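Local coordinates for LPS-assembly lipoprotein (PDB 4KWY), which is a putative LptE-family lipoprotein that probably takes part in assembling lipopolysaccharide at the outer membrane, at residues S8-I13 with D32-R37; A42-Y47 with W76-A81; R67-M72 with D93-Y98. All coordinates share one frame; numbering follows the deposited sequence.

Contact 1: S8-I13 with D32-R37; sequences SGLSSI and DALAHR
H36 and S11 make the one hydrogen bond that crosses this contact. ND1 of H36 donates to the backbone O of S11 at 2.6 Å, with an N-H...O angle of 159°. The acceptor lies in the plane of the imidazole, at its edge. The nitrogen is tilted somewhat from the S11 carbonyl plane. CG of H36 stands anti to the backbone N (chi1 179°), which carries the ring out to the turn at S11. The bond is consistent with a proton on ND1. The carbonyl carbon of I13 lies over one face of the same ring, toward its rim.

The apolar part centres on L34. Its CD2 meets CD2 of L10 at 3.5 Å, the two side chains crossing at about a right angle. The other branch, CD1, reaches CG2 of I13 at 4.0 Å.

The chain turns on both sides of the contact. A type I turn from L10 to I13 ends the first segment. A35, with positive phi, turns the chain out of helix 21-34. CB of S11 rests on the O of A35 at 3.4 Å.

The contact thus joins the ends of helices 5-10 and 21-34. L10 and I13 also pack on L130 of the long helix 104-135, I13 touches L46 of strand 44-50, and L34 reaches T15 of strand 13-17.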
loop_
_atom_site.group_PDB
_atom_site.type_symbol
_atom_site.label_atom_id
_atom_site.label_comp_id
_atom_site.label_asym_id
_atom_site.label_seq_id
_atom_site.Cartn_x
_atom_site.Cartn_y
_atom_site.Cartn_z
ATOM N N SER A 8 -4.927 -10.730 15.141
ATOM C CA SER A 8 -5.529 -11.957 14.594
ATOM C C SER A 8 -6.529 -11.590 13.476
ATOM O O SER A 8 -6.687 -12.342 12.509
ATOM C CB SER A 8 -6.228 -12.743 15.704
ATOM O OG SER A 8 -7.105 -13.748 15.219
ATOM N N GLY A 9 -7.192 -10.445 13.647
ATOM C CA GLY A 9 -8.146 -9.891 12.700
ATOM C C GLY A 9 -7.441 -9.308 11.493
ATOM O O GLY A 9 -7.890 -9.497 10.359
ATOM N N LEU A 10 -6.318 -8.609 11.728
ATOM C CA LEU A 10 -5.533 -7.997 10.659
ATOM C C LEU A 10 -4.948 -9.063 9.739
ATOM O O LEU A 10 -4.991 -8.902 8.518
ATOM C CB LEU A 10 -4.410 -7.092 11.204
ATOM C CG LEU A 10 -4.813 -5.733 11.762
ATOM C CD1 LEU A 10 -3.722 -5.179 12.637
ATOM C CD2 LEU A 10 -5.184 -4.751 10.661
ATOM N N SER A 11 -4.455 -10.177 10.313
ATOM C CA SER A 11 -3.879 -11.248 9.514
ATOM C C SER A 11 -4.973 -12.059 8.808
ATOM O O SER A 11 -4.634 -12.859 7.934
ATOM C CB SER A 11 -2.956 -12.136 10.346
ATOM O OG SER A 11 -3.590 -12.682 11.491
ATOM N N SER A 12 -6.284 -11.814 9.129
ATOM C CA SER A 12 -7.412 -12.472 8.437
ATOM C C SER A 12 -7.777 -11.706 7.141
ATOM O O SER A 12 -8.595 -12.185 6.358
ATOM C CB SER A 12 -8.630 -12.604 9.350
ATOM O OG SER A 12 -9.300 -11.367 9.538
ATOM N N ILE A 13 -7.148 -10.531 6.909
ATOM C CA ILE A 13 -7.386 -9.687 5.730
ATOM C C ILE A 13 -6.481 -10.126 4.556
ATOM O O ILE A 13 -5.247 -10.054 4.628
ATOM C CB ILE A 13 -7.224 -8.172 6.031
ATOM C CG1 ILE A 13 -8.188 -7.688 7.133
ATOM C CG2 ILE A 13 -7.403 -7.354 4.771
ATOM C CD1 ILE A 13 -7.877 -6.256 7.698
ATOM N N ASP A 32 2.895 -8.109 4.624
ATOM C CA ASP A 32 3.925 -8.033 5.661
ATOM C C ASP A 32 3.395 -7.330 6.919
ATOM O O ASP A 32 3.465 -7.901 8.009
ATOM C CB ASP A 32 5.156 -7.290 5.117
ATOM C CG ASP A 32 6.246 -8.168 4.532
ATOM O OD1 ASP A 32 5.915 -9.246 3.973
ATOM O OD2 ASP A 32 7.427 -7.757 4.585
ATOM N N ALA A 33 2.871 -6.103 6.763
ATOM C CA ALA A 33 2.300 -5.283 7.832
ATOM C C ALA A 33 1.074 -5.963 8.507
ATOM O O ALA A 33 0.941 -5.907 9.729
ATOM C CB ALA A 33 1.911 -3.917 7.279
ATOM N N LEU A 34 0.204 -6.610 7.716
ATOM C CA LEU A 34 -0.988 -7.301 8.216
ATOM C C LEU A 34 -0.664 -8.707 8.747
ATOM O O LEU A 34 -1.451 -9.238 9.526
ATOM C CB LEU A 34 -2.093 -7.390 7.136
ATOM C CG LEU A 34 -2.680 -6.065 6.593
ATOM C CD1 LEU A 34 -3.614 -6.315 5.430
ATOM C CD2 LEU A 34 -3.382 -5.266 7.669
ATOM N N ALA A 35 0.495 -9.295 8.349
ATOM C CA ALA A 35 0.967 -10.649 8.726
ATOM C C ALA A 35 0.046 -11.764 8.166
ATOM O O ALA A 35 -0.046 -12.858 8.748
ATOM C CB ALA A 35 1.116 -10.785 10.242
ATOM N N HIS A 36 -0.596 -11.495 7.009
ATOM C CA HIS A 36 -1.452 -12.470 6.357
ATOM C C HIS A 36 -0.582 -13.486 5.612
ATOM O O HIS A 36 0.090 -13.145 4.636
ATOM C CB HIS A 36 -2.502 -11.829 5.421
ATOM C CG HIS A 36 -3.366 -12.854 4.721
ATOM N ND1 HIS A 36 -4.320 -13.589 5.412
ATOM C CD2 HIS A 36 -3.341 -13.280 3.436
ATOM C CE1 HIS A 36 -4.855 -14.414 4.525
ATOM N NE2 HIS A 36 -4.295 -14.272 3.325
ATOM N N ARG A 37 -0.583 -14.731 6.105
ATOM C CA ARG A 37 0.168 -15.824 5.499
ATOM C C ARG A 37 -0.645 -16.353 4.310
ATOM O O ARG A 37 -1.858 -16.544 4.439
ATOM C CB ARG A 37 0.460 -16.913 6.552
ATOM C CG ARG A 37 1.536 -17.918 6.137
ATOM C CD ARG A 37 1.633 -19.125 7.070
ATOM N NE ARG A 37 0.331 -19.748 7.336
ATOM C CZ ARG A 37 -0.274 -20.611 6.527
ATOM N NH1 ARG A 37 0.296 -20.974 5.384
ATOM N NH2 ARG A 37 -1.457 -21.113 6.852
#

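Contact 2: A42-Y47 with W76-A81; sequences AAYKLY and WRLLDA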
loop_
_atom_site.group_PDB
_atom_site.type_symbol
_atom_site.label_atom_id
_atom_site.label_comp_id
_atom_site.label_asym_id
_atom_site.label_seq_id
_atom_site.Cartn_x
_atom_site.Cartn_y
_atom_site.Cartn_z
ATOM N N ALA A 42 -9.392 -16.365 4.969
ATOM C CA ALA A 42 -9.629 -14.928 4.872
ATOM C C ALA A 42 -11.029 -14.580 5.353
ATOM O O ALA A 42 -11.981 -15.247 4.982
ATOM C CB ALA A 42 -9.433 -14.463 3.433
ATOM N N ALA A 43 -11.139 -13.555 6.200
ATOM C CA ALA A 43 -12.400 -13.022 6.706
ATOM C C ALA A 43 -12.773 -11.780 5.909
ATOM O O ALA A 43 -13.950 -11.468 5.764
ATOM C CB ALA A 43 -12.263 -12.681 8.175
ATOM N N TYR A 44 -11.762 -11.075 5.398
ATOM C CA TYR A 44 -11.938 -9.867 4.608
ATOM C C TYR A 44 -11.109 -9.890 3.359
ATOM O O TYR A 44 -10.002 -10.447 3.352
ATOM C CB TYR A 44 -11.545 -8.600 5.406
ATOM C CG TYR A 44 -12.317 -8.398 6.682
ATOM C CD1 TYR A 44 -13.614 -7.887 6.664
ATOM C CD2 TYR A 44 -11.758 -8.720 7.915
ATOM C CE1 TYR A 44 -14.343 -7.716 7.841
ATOM C CE2 TYR A 44 -12.472 -8.549 9.100
ATOM C CZ TYR A 44 -13.764 -8.046 9.057
ATOM O OH TYR A 44 -14.480 -7.908 10.221
ATOM N N LYS A 45 -11.616 -9.210 2.310
ATOM C CA LYS A 45 -10.897 -9.011 1.054
ATOM C C LYS A 45 -10.607 -7.534 0.928
ATOM O O LYS A 45 -11.526 -6.720 0.942
ATOM C CB LYS A 45 -11.660 -9.557 -0.157
ATOM C CG LYS A 45 -11.811 -11.077 -0.157
ATOM C CD LYS A 45 -10.606 -11.794 -0.766
ATOM C CE LYS A 45 -10.795 -13.293 -0.765
ATOM N NZ LYS A 45 -10.375 -13.910 -2.052
ATOM N N LEU A 46 -9.330 -7.171 0.916
ATOM C CA LEU A 46 -8.955 -5.778 0.768
ATOM C C LEU A 46 -8.557 -5.537 -0.682
ATOM O O LEU A 46 -7.518 -6.031 -1.121
ATOM C CB LEU A 46 -7.830 -5.369 1.754
ATOM C CG LEU A 46 -7.307 -3.934 1.617
ATOM C CD1 LEU A 46 -8.384 -2.924 1.906
ATOM C CD2 LEU A 46 -6.114 -3.703 2.517
ATOM N N TYR A 47 -9.375 -4.748 -1.407
ATOM C CA TYR A 47 -9.148 -4.397 -2.814
ATOM C C TYR A 47 -8.417 -3.097 -2.945
ATOM O O TYR A 47 -8.927 -2.071 -2.499
ATOM C CB TYR A 47 -10.470 -4.300 -3.557
ATOM C CG TYR A 47 -10.908 -5.629 -4.065
ATOM C CD1 TYR A 47 -11.706 -6.461 -3.288
ATOM C CD2 TYR A 47 -10.572 -6.050 -5.348
ATOM C CE1 TYR A 47 -12.192 -7.665 -3.790
ATOM C CE2 TYR A 47 -11.018 -7.266 -5.846
ATOM C CZ TYR A 47 -11.823 -8.076 -5.061
ATOM O OH TYR A 47 -12.234 -9.289 -5.558
ATOM N N TRP A 76 -9.188 2.296 -1.790
ATOM C CA TRP A 76 -9.314 0.908 -1.372
ATOM C C TRP A 76 -10.658 0.617 -0.678
ATOM O O TRP A 76 -11.227 1.488 -0.020
ATOM C CB TRP A 76 -8.120 0.502 -0.493
ATOM C CG TRP A 76 -7.836 1.425 0.643
ATOM C CD1 TRP A 76 -6.995 2.503 0.647
ATOM C CD2 TRP A 76 -8.378 1.331 1.963
ATOM N NE1 TRP A 76 -6.976 3.087 1.893
ATOM C CE2 TRP A 76 -7.817 2.389 2.723
ATOM C CE3 TRP A 76 -9.296 0.455 2.578
ATOM C CZ2 TRP A 76 -8.140 2.595 4.068
ATOM C CZ3 TRP A 76 -9.581 0.630 3.923
ATOM C CH2 TRP A 76 -9.020 1.700 4.652
ATOM N N ARG A 77 -11.137 -0.635 -0.835
ATOM C CA ARG A 77 -12.388 -1.184 -0.274
ATOM C C ARG A 77 -12.115 -2.432 0.536
ATOM O O ARG A 77 -11.418 -3.326 0.052
ATOM C CB ARG A 77 -13.376 -1.563 -1.394
ATOM C CG ARG A 77 -13.818 -0.429 -2.236
ATOM C CD ARG A 77 -14.761 -0.873 -3.317
ATOM N NE ARG A 77 -14.548 -0.018 -4.490
ATOM C CZ ARG A 77 -15.248 1.080 -4.762
ATOM N NH1 ARG A 77 -16.279 1.428 -4.001
ATOM N NH2 ARG A 77 -14.956 1.812 -5.832
ATOM N N LEU A 78 -12.729 -2.545 1.718
ATOM C CA LEU A 78 -12.611 -3.738 2.554
ATOM C C LEU A 78 -13.919 -4.488 2.467
ATOM O O LEU A 78 -14.974 -3.919 2.759
ATOM C CB LEU A 78 -12.240 -3.391 4.011
ATOM C CG LEU A 78 -11.901 -4.597 4.921
ATOM C CD1 LEU A 78 -10.509 -5.177 4.591
ATOM C CD2 LEU A 78 -11.954 -4.211 6.363
ATOM N N LEU A 79 -13.875 -5.731 1.985
ATOM C CA LEU A 79 -15.118 -6.488 1.858
ATOM C C LEU A 79 -15.191 -7.649 2.818
ATOM O O LEU A 79 -14.166 -8.193 3.241
ATOM C CB LEU A 79 -15.338 -7.037 0.426
ATOM C CG LEU A 79 -14.994 -6.176 -0.773
ATOM C CD1 LEU A 79 -15.262 -6.923 -2.012
ATOM C CD2 LEU A 79 -15.768 -4.866 -0.782
ATOM N N ASP A 80 -16.413 -8.067 3.109
ATOM C CA ASP A 80 -16.645 -9.308 3.825
ATOM C C ASP A 80 -16.363 -10.413 2.780
ATOM O O ASP A 80 -17.000 -10.422 1.715
ATOM C CB ASP A 80 -18.074 -9.361 4.391
ATOM C CG ASP A 80 -18.349 -10.548 5.307
ATOM O OD1 ASP A 80 -18.092 -11.700 4.888
ATOM O OD2 ASP A 80 -18.862 -10.328 6.423
ATOM N N ALA A 81 -15.385 -11.307 3.055
ATOM C CA ALA A 81 -14.966 -12.370 2.135
ATOM C C ALA A 81 -16.053 -13.388 1.855
ATOM O O ALA A 81 -15.931 -14.143 0.888
ATOM C CB ALA A 81 -13.734 -13.076 2.670
HETATM O O HOH W 1 -16.007 -13.315 6.646
#
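With chi1 at -172°, L78 turns its CG away from the backbone N, and its two methyls reach strand 44-50. L46 has nearly the same first torsion, 177°, which carries its CD1 across to W76. Both side chains lie on one face of the sheet. CD1 of L78 fits between CB of Y44, at 3.7 Å, and CB of L46, at 3.9 Å. CD2 of L78 lies over a face of the Y44 ring. CD1 of L46 meets CE3 of W76 at 3.6 Å, obliquely to the indole.

The backbones form an antiparallel pair within the mixed sheet, between strand 44-50 and strand 67-80. K45 with L79 and Y47 with R77 are hydrogen-bonded pairs. In the first, N of L79 reaches O of K45 at 2.8 Å, and N of K45 bonds back to O of L79. Past the strand end, N of A81 still reaches O of A43 at 3.1 Å, but from above the carbonyl plane. A water also donates to that O and to OD1 of D80, which accepts from N of K82 as well.

Shortening L78 to an alanine would probably open a gap between Y44 and L46 and leave one face of the Y44 ring without its methyl cover.

On the other face, CE1 of Y47 touches CD1 of L79 at 3.6 Å, and NZ of K45 pairs with E14. L78 also packs on L130 and W133 of helix 104-135, and NE1 of W76 bonds to OG1 of T92.

Contact 3: R67-M72 with D93-Y98; sequences RFELRM and DVSVTY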
loop_
_atom_site.group_PDB
_atom_site.type_symbol
_atom_site.label_atom_id
_atom_site.label_comp_id
_atom_site.label_asym_id
_atom_site.label_seq_id
_atom_site.Cartn_x
_atom_site.Cartn_y
_atom_site.Cartn_z
ATOM N N ARG A 67 16.480 15.356 -8.605
ATOM C CA ARG A 67 15.556 15.062 -7.498
ATOM C C ARG A 67 14.160 14.881 -8.090
ATOM O O ARG A 67 13.717 15.696 -8.898
ATOM C CB ARG A 67 15.545 16.091 -6.342
ATOM C CG ARG A 67 14.473 15.719 -5.264
ATOM C CD ARG A 67 14.497 16.497 -3.958
ATOM N NE ARG A 67 15.765 16.293 -3.254
ATOM C CZ ARG A 67 16.360 17.212 -2.507
ATOM N NH1 ARG A 67 15.782 18.387 -2.304
ATOM N NH2 ARG A 67 17.538 16.964 -1.955
ATOM N N PHE A 68 13.474 13.819 -7.702
ATOM C CA PHE A 68 12.160 13.519 -8.246
ATOM C C PHE A 68 11.139 13.332 -7.163
ATOM O O PHE A 68 11.501 12.910 -6.069
ATOM C CB PHE A 68 12.242 12.239 -9.085
ATOM C CG PHE A 68 12.889 12.421 -10.431
ATOM C CD1 PHE A 68 14.277 12.442 -10.563
ATOM C CD2 PHE A 68 12.115 12.581 -11.572
ATOM C CE1 PHE A 68 14.872 12.647 -11.810
ATOM C CE2 PHE A 68 12.710 12.810 -12.813
ATOM C CZ PHE A 68 14.080 12.819 -12.926
ATOM N N GLU A 69 9.856 13.649 -7.462
ATOM C CA GLU A 69 8.744 13.413 -6.544
ATOM C C GLU A 69 7.840 12.367 -7.148
ATOM O O GLU A 69 7.476 12.439 -8.313
ATOM C CB GLU A 69 7.955 14.663 -6.159
ATOM C CG GLU A 69 6.997 14.379 -5.001
ATOM C CD GLU A 69 6.187 15.542 -4.460
ATOM O OE1 GLU A 69 5.216 15.953 -5.136
ATOM O OE2 GLU A 69 6.477 15.993 -3.328
ATOM N N LEU A 70 7.512 11.370 -6.351
ATOM C CA LEU A 70 6.690 10.263 -6.752
ATOM C C LEU A 70 5.464 10.212 -5.852
ATOM O O LEU A 70 5.567 10.378 -4.637
ATOM C CB LEU A 70 7.561 9.037 -6.614
ATOM C CG LEU A 70 7.012 7.730 -7.083
ATOM C CD1 LEU A 70 7.320 7.513 -8.549
ATOM C CD2 LEU A 70 7.675 6.668 -6.313
ATOM N N ARG A 71 4.296 10.039 -6.463
ATOM C CA ARG A 71 3.038 10.038 -5.742
ATOM C C ARG A 71 2.300 8.721 -5.870
ATOM O O ARG A 71 2.135 8.186 -6.962
ATOM C CB ARG A 71 2.153 11.181 -6.225
ATOM C CG ARG A 71 0.988 11.437 -5.301
ATOM C CD ARG A 71 0.401 12.784 -5.565
ATOM N NE ARG A 71 -0.973 12.855 -5.077
ATOM C CZ ARG A 71 -1.994 13.335 -5.777
ATOM N NH1 ARG A 71 -1.807 13.781 -7.013
ATOM N NH2 ARG A 71 -3.208 13.372 -5.246
HETATM N N MSE A 72 1.899 8.182 -4.725
HETATM C CA MSE A 72 1.115 6.967 -4.704
HETATM C C MSE A 72 -0.279 7.325 -4.197
HETATM O O MSE A 72 -0.447 7.693 -3.030
HETATM C CB MSE A 72 1.750 5.849 -3.877
HETATM C CG MSE A 72 0.887 4.580 -3.925
HETATM SE SE MSE A 72 1.638 3.136 -2.978
HETATM C CE MSE A 72 1.708 1.948 -4.414
ATOM N N ASP A 93 -3.046 8.790 0.075
ATOM C CA ASP A 93 -2.177 9.535 -0.828
ATOM C C ASP A 93 -0.848 9.727 -0.153
ATOM O O ASP A 93 -0.780 10.375 0.884
ATOM C CB ASP A 93 -2.793 10.893 -1.191
ATOM C CG ASP A 93 -3.257 10.992 -2.626
ATOM O OD1 ASP A 93 -2.398 11.176 -3.513
ATOM O OD2 ASP A 93 -4.486 10.970 -2.851
ATOM N N VAL A 94 0.207 9.139 -0.717
ATOM C CA VAL A 94 1.557 9.222 -0.165
ATOM C C VAL A 94 2.510 9.843 -1.209
ATOM O O VAL A 94 2.437 9.492 -2.393
ATOM C CB VAL A 94 2.035 7.813 0.287
ATOM C CG1 VAL A 94 3.513 7.832 0.677
ATOM C CG2 VAL A 94 1.196 7.303 1.452
ATOM N N SER A 95 3.425 10.707 -0.756
ATOM C CA SER A 95 4.454 11.312 -1.616
ATOM C C SER A 95 5.829 11.061 -1.066
ATOM O O SER A 95 6.027 11.152 0.133
ATOM C CB SER A 95 4.245 12.813 -1.760
ATOM O OG SER A 95 3.252 13.010 -2.747
ATOM N N VAL A 96 6.772 10.717 -1.947
ATOM C CA VAL A 96 8.178 10.519 -1.628
ATOM C C VAL A 96 9.025 11.265 -2.662
ATOM O O VAL A 96 8.555 11.581 -3.770
ATOM C CB VAL A 96 8.603 9.024 -1.531
ATOM C CG1 VAL A 96 7.843 8.294 -0.450
ATOM C CG2 VAL A 96 8.479 8.301 -2.868
ATOM N N THR A 97 10.271 11.552 -2.289
ATOM C CA THR A 97 11.276 12.101 -3.167
ATOM C C THR A 97 12.416 11.085 -3.240
ATOM O O THR A 97 12.579 10.254 -2.337
ATOM C CB THR A 97 11.761 13.496 -2.756
ATOM O OG1 THR A 97 12.421 13.425 -1.505
ATOM C CG2 THR A 97 10.655 14.560 -2.776
ATOM N N TYR A 98 13.156 11.106 -4.349
ATOM C CA TYR A 98 14.356 10.299 -4.531
ATOM C C TYR A 98 15.317 11.124 -5.284
ATOM O O TYR A 98 14.923 11.966 -6.107
ATOM C CB TYR A 98 14.131 8.917 -5.177
ATOM C CG TYR A 98 13.527 8.919 -6.562
ATOM C CD1 TYR A 98 14.337 8.957 -7.697
ATOM C CD2 TYR A 98 12.147 8.811 -6.743
ATOM C CE1 TYR A 98 13.786 8.909 -8.980
ATOM C CE2 TYR A 98 11.585 8.784 -8.022
ATOM C CZ TYR A 98 12.408 8.813 -9.136
ATOM O OH TYR A 98 11.871 8.814 -10.395
#
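The beta hairpin of strands 67-80 and 86-99 supplies this contact, far from its turn. The pairing is antiparallel and regular. F68 with Y98, L70 with V96 and M72 with V94 are hydrogen-bonded pairs. N of M72 reaches O of V94 at 2.7 Å. E69 with T97 and R71 with S95 are the non-hydrogen-bonded pairs between.

F68, L70, V94, V96, Y98 and M72, a selenomethionine, share one face. CG of Y98 sits between its backbone N and carbonyl carbon (chi1 60°), which brings the ring across toward F68. CB of F68 stands over a face of that ring, a CH-pi contact 3.7 Å from the centroid of Y98. The two rings are almost parallel, at 10°, but offset so much that there is little stacking. CB of L70 approaches the edge of the Y98 ring. Next along the strands, CD2 of L70 runs alongside CG2 of V96 at 3.9 Å. Helix 104-135 covers this face, with Q111 on Y98, Q115 on L70 and A122 on M72.

R71 and D93 form the salt bridge. The arginine chain is extended from CG to NE, and NE meets OD1 of D93 at 2.7 Å. This bond is bent, and OD1 is tilted from the guanidinium plane. NH2 adds a weak bond to the same OD1 at 2.9 Å. The guanidinium and carboxylate planes are 21° apart. OD1 also bonds to OG of S73, and OD2 pairs with R91.

The carboxylate of D93 therefore has basic partners at both oxygens, which would be expected to favour its ionised form. NE and NH2 both use one oxygen, leaving the other to R91.

How the contacts relate
From the N terminus, contact 1 comes first. It closes the loop through strand 13-17 and helix 21-34, bringing the ends of two helices together. It is complete before contact 2 opens. The two touch in space: S12 O and A43 N probably share a hydrogen bond, and I13 packs on L78. Contact 2 joins strand 44-50 to the later part of strand 67-80, closing the loop through helix 52-56. Contact 3 joins the earlier part of that strand to 86-99 and closes the hairpin. Contacts 2 and 3 therefore cross along the chain and share one sheet, with centres about 27 Å apart, on opposite sides of the chain's centre. Contact 1 does not touch contact 3.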